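Local coordinates for protein molybdopterin molybdotransferase (Pyrococcus horikoshii, PDB 1UZ5) that probably catalyses the transfer of molybdate to adenylyl-molybdopterin, yielding Mo-molybdopterin and AMP in molybdenum cofactor biosynthesis, at residues K180-P194 with G220-D232. Numbering follows the deposited sequence.
Sequences KPKVAVISTGNEIVP and GGEGIFMGVARDD. With SO4 (sulfate ion), chain D.
E222 N donates to P181 O, and from there strands 182-188 and 222-229 run parallel. V183 N reaches E222 O at 3.0 Å with a nearly straight N-H...O (176°); I224 N and V185 N continue the alternation, and M226 N to V185 O is its last regular bond. Then the register slips: S187 N goes to G227 O (3.2 Å), so M226 and G227 together face I186 as a beta bulge. Beyond it, A229 N meets S187 O at 2.7 Å and G189 N closes on A229 O.

Apolar contacts gather around the bulge. I186 has CG1 anti to its carbonyl carbon (chi1 -67°), which lays CG1 against M226 CB at 3.7 Å while CG2 meets A229 CB. An alanine here would remove both branches, and M226 and A229 would probably lose their shared packing partner. A184 CB packs against M226 CG, and helix 233-246 packs on this side. On the opposite face, V185 and F225 meet helix 208-219, the connection in this beta-alpha-beta crossover. Past the bulge, V228 CG2 touches both I192 CG2 (3.8 Å) and P194 CG.

At the C-terminal end N190 does the polar work: its OD1 takes D231 N at 2.8 Å, the donor 45° out of the carbonyl plane, and also lies over the R230 guanidinium face. In mid-strand, S187 OG approaches the F225 ring edge but bonds to D206. On the outer edge of 222-229, F225 N donates to O2 of a sulfate, probably from the crystallisation liquor, at 2.9 Å.

The backbone thus fixes alignment, the bulge absorbs one extra residue, and side chains tie this edge strand of the probable molybdopterin-binding domain to both helical layers.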
# COMPACT_ATOMS: atom_id res chain seq x y z
N LYS A 180 2.03 -8.98 9.87
CA LYS A 180 3.09 -7.97 9.81
C LYS A 180 4.46 -8.55 10.12
O LYS A 180 4.66 -9.15 11.17
CB LYS A 180 2.77 -6.82 10.76
CG LYS A 180 1.49 -6.06 10.40
CD LYS A 180 1.17 -4.98 11.41
CE LYS A 180 -0.06 -4.20 10.99
NZ LYS A 180 -0.40 -3.14 11.99
N PRO A 181 5.41 -8.39 9.19
CA PRO A 181 6.77 -8.90 9.39
C PRO A 181 7.35 -8.18 10.62
O PRO A 181 7.34 -6.95 10.68
CB PRO A 181 7.49 -8.48 8.11
CG PRO A 181 6.39 -8.35 7.11
CD PRO A 181 5.31 -7.69 7.91
N LYS A 182 7.82 -8.94 11.60
CA LYS A 182 8.37 -8.34 12.80
C LYS A 182 9.84 -7.98 12.63
O LYS A 182 10.65 -8.82 12.22
CB LYS A 182 8.22 -9.29 13.99
CG LYS A 182 6.79 -9.55 14.39
CD LYS A 182 6.75 -10.49 15.59
CE LYS A 182 5.32 -10.72 16.07
NZ LYS A 182 5.28 -11.66 17.23
N VAL A 183 10.18 -6.74 12.94
CA VAL A 183 11.57 -6.29 12.84
C VAL A 183 12.03 -5.80 14.21
O VAL A 183 11.52 -4.81 14.73
CB VAL A 183 11.71 -5.14 11.84
CG1 VAL A 183 13.18 -4.71 11.75
CG2 VAL A 183 11.20 -5.58 10.47
N ALA A 184 12.99 -6.52 14.80
CA ALA A 184 13.54 -6.15 16.10
C ALA A 184 14.61 -5.09 15.85
O ALA A 184 15.55 -5.32 15.08
CB ALA A 184 14.15 -7.37 16.78
N VAL A 185 14.46 -3.94 16.50
CA VAL A 185 15.39 -2.83 16.32
C VAL A 185 16.23 -2.55 17.55
O VAL A 185 15.72 -2.50 18.67
CB VAL A 185 14.63 -1.54 15.94
CG1 VAL A 185 15.62 -0.38 15.81
CG2 VAL A 185 13.86 -1.76 14.64
N ILE A 186 17.53 -2.35 17.32
CA ILE A 186 18.49 -2.07 18.39
C ILE A 186 19.32 -0.82 18.09
O ILE A 186 19.73 -0.60 16.95
CB ILE A 186 19.47 -3.25 18.58
CG1 ILE A 186 18.72 -4.48 19.10
CG2 ILE A 186 20.61 -2.86 19.53
CD1 ILE A 186 19.52 -5.78 19.01
N SER A 187 19.55 0.01 19.11
CA SER A 187 20.39 1.20 18.96
C SER A 187 21.66 0.95 19.78
O SER A 187 21.59 0.56 20.95
CB SER A 187 19.68 2.45 19.50
OG SER A 187 18.63 2.85 18.62
N THR A 188 22.83 1.16 19.18
CA THR A 188 24.09 0.92 19.89
C THR A 188 24.95 2.17 20.04
O THR A 188 25.11 2.95 19.09
CB THR A 188 24.94 -0.16 19.19
OG1 THR A 188 25.33 0.30 17.89
CG2 THR A 188 24.15 -1.45 19.04
N GLY A 189 25.50 2.35 21.23
CA GLY A 189 26.34 3.51 21.50
C GLY A 189 26.40 3.79 22.99
O GLY A 189 25.37 3.79 23.67
N ASN A 190 27.60 4.03 23.50
CA ASN A 190 27.76 4.30 24.93
C ASN A 190 27.19 5.66 25.31
O ASN A 190 26.93 5.93 26.48
CB ASN A 190 29.24 4.23 25.33
CG ASN A 190 29.83 2.86 25.11
OD1 ASN A 190 29.19 1.84 25.41
ND2 ASN A 190 31.06 2.82 24.61
N GLU A 191 26.98 6.52 24.32
CA GLU A 191 26.43 7.85 24.58
C GLU A 191 24.90 7.89 24.52
O GLU A 191 24.29 8.87 24.94
CB GLU A 191 27.00 8.87 23.57
CG GLU A 191 26.31 8.85 22.21
CD GLU A 191 26.77 7.72 21.30
OE1 GLU A 191 27.22 6.67 21.82
OE2 GLU A 191 26.66 7.87 20.07
N ILE A 192 24.29 6.83 24.01
CA ILE A 192 22.84 6.81 23.86
C ILE A 192 21.99 6.36 25.04
O ILE A 192 22.30 5.38 25.70
CB ILE A 192 22.43 5.95 22.63
CG1 ILE A 192 23.13 6.49 21.38
CG2 ILE A 192 20.91 5.99 22.44
CD1 ILE A 192 22.90 5.65 20.15
N VAL A 193 20.92 7.11 25.31
CA VAL A 193 19.98 6.76 26.37
C VAL A 193 18.56 6.91 25.82
O VAL A 193 18.31 7.71 24.91
CB VAL A 193 20.14 7.67 27.62
CG1 VAL A 193 21.58 7.63 28.11
CG2 VAL A 193 19.72 9.09 27.31
N PRO A 194 17.61 6.12 26.34
CA PRO A 194 16.22 6.20 25.87
C PRO A 194 15.54 7.51 26.27
O PRO A 194 15.84 8.07 27.33
CB PRO A 194 15.56 4.99 26.53
CG PRO A 194 16.71 4.03 26.75
CD PRO A 194 17.80 4.96 27.22
N GLY A 220 4.20 -1.23 6.71
CA GLY A 220 3.42 -2.45 6.85
C GLY A 220 3.96 -3.52 7.79
O GLY A 220 3.33 -4.57 7.95
N GLY A 221 5.11 -3.28 8.39
CA GLY A 221 5.66 -4.26 9.30
C GLY A 221 5.38 -3.89 10.74
O GLY A 221 4.60 -2.97 11.01
N GLU A 222 5.99 -4.61 11.67
CA GLU A 222 5.83 -4.30 13.08
C GLU A 222 7.21 -4.04 13.67
O GLU A 222 8.01 -4.96 13.85
CB GLU A 222 5.18 -5.46 13.84
CG GLU A 222 4.89 -5.10 15.29
CD GLU A 222 4.48 -6.29 16.13
OE1 GLU A 222 3.85 -7.22 15.59
OE2 GLU A 222 4.78 -6.29 17.34
N GLY A 223 7.49 -2.77 13.97
CA GLY A 223 8.77 -2.42 14.54
C GLY A 223 8.75 -2.63 16.04
O GLY A 223 7.91 -2.07 16.74
N ILE A 224 9.67 -3.45 16.53
CA ILE A 224 9.75 -3.72 17.96
C ILE A 224 11.09 -3.19 18.47
O ILE A 224 12.15 -3.70 18.11
CB ILE A 224 9.66 -5.23 18.24
CG1 ILE A 224 8.35 -5.77 17.64
CG2 ILE A 224 9.70 -5.48 19.75
CD1 ILE A 224 8.24 -7.28 17.68
N PHE A 225 11.04 -2.15 19.30
CA PHE A 225 12.26 -1.55 19.83
C PHE A 225 12.82 -2.36 20.99
O PHE A 225 12.23 -2.41 22.07
CB PHE A 225 11.99 -0.10 20.27
CG PHE A 225 13.24 0.67 20.62
CD1 PHE A 225 14.38 0.58 19.82
CD2 PHE A 225 13.28 1.49 21.74
CE1 PHE A 225 15.54 1.29 20.13
CE2 PHE A 225 14.43 2.21 22.07
CZ PHE A 225 15.56 2.11 21.26
N MET A 226 13.96 -3.00 20.75
CA MET A 226 14.61 -3.83 21.75
C MET A 226 15.34 -3.00 22.81
O MET A 226 15.65 -3.48 23.89
CB MET A 226 15.61 -4.77 21.08
CG MET A 226 14.98 -5.70 20.06
SD MET A 226 13.61 -6.60 20.79
CE MET A 226 14.46 -7.57 22.04
N GLY A 227 15.63 -1.74 22.48
CA GLY A 227 16.33 -0.89 23.43
C GLY A 227 17.72 -0.49 22.99
O GLY A 227 18.12 -0.69 21.84
N VAL A 228 18.48 0.07 23.93
CA VAL A 228 19.83 0.53 23.66
C VAL A 228 20.91 -0.43 24.16
O VAL A 228 20.86 -0.88 25.30
CB VAL A 228 20.06 1.91 24.34
CG1 VAL A 228 21.51 2.36 24.17
CG2 VAL A 228 19.10 2.94 23.74
N ALA A 229 21.89 -0.72 23.31
CA ALA A 229 22.98 -1.60 23.70
C ALA A 229 24.30 -0.82 23.84
O ALA A 229 24.64 0.01 22.99
CB ALA A 229 23.16 -2.70 22.67
N ARG A 230 25.04 -1.08 24.92
CA ARG A 230 26.33 -0.43 25.13
C ARG A 230 27.25 -0.95 24.03
O ARG A 230 27.03 -2.04 23.49
CB ARG A 230 26.91 -0.81 26.49
CG ARG A 230 26.19 -0.20 27.68
CD ARG A 230 26.65 1.23 27.93
NE ARG A 230 28.06 1.29 28.31
CZ ARG A 230 28.73 2.41 28.54
NH1 ARG A 230 28.12 3.59 28.42
NH2 ARG A 230 30.01 2.37 28.88
N ASP A 231 28.28 -0.18 23.69
CA ASP A 231 29.19 -0.61 22.64
C ASP A 231 30.23 -1.62 23.13
O ASP A 231 31.43 -1.35 23.09
CB ASP A 231 29.89 0.61 22.02
CG ASP A 231 30.69 0.25 20.78
OD1 ASP A 231 30.11 -0.37 19.85
OD2 ASP A 231 31.89 0.58 20.72
N ASP A 232 29.77 -2.77 23.61
CA ASP A 232 30.67 -3.82 24.08
C ASP A 232 30.06 -5.20 23.81
O ASP A 232 28.85 -5.33 23.61
CB ASP A 232 30.99 -3.64 25.58
CG ASP A 232 29.81 -3.94 26.47
OD1 ASP A 232 29.35 -5.10 26.50
OD2 ASP A 232 29.33 -3.01 27.16
S SO4 D . 7.98 0.07 20.37
O1 SO4 D . 7.93 0.32 18.78
O2 SO4 D . 8.50 -1.28 20.52
O3 SO4 D . 8.74 0.98 20.94
O4 SO4 D . 6.60 0.09 20.76
O HOH W 1 3.16 -9.23 13.55
O HOH W 2 2.64 -2.30 13.44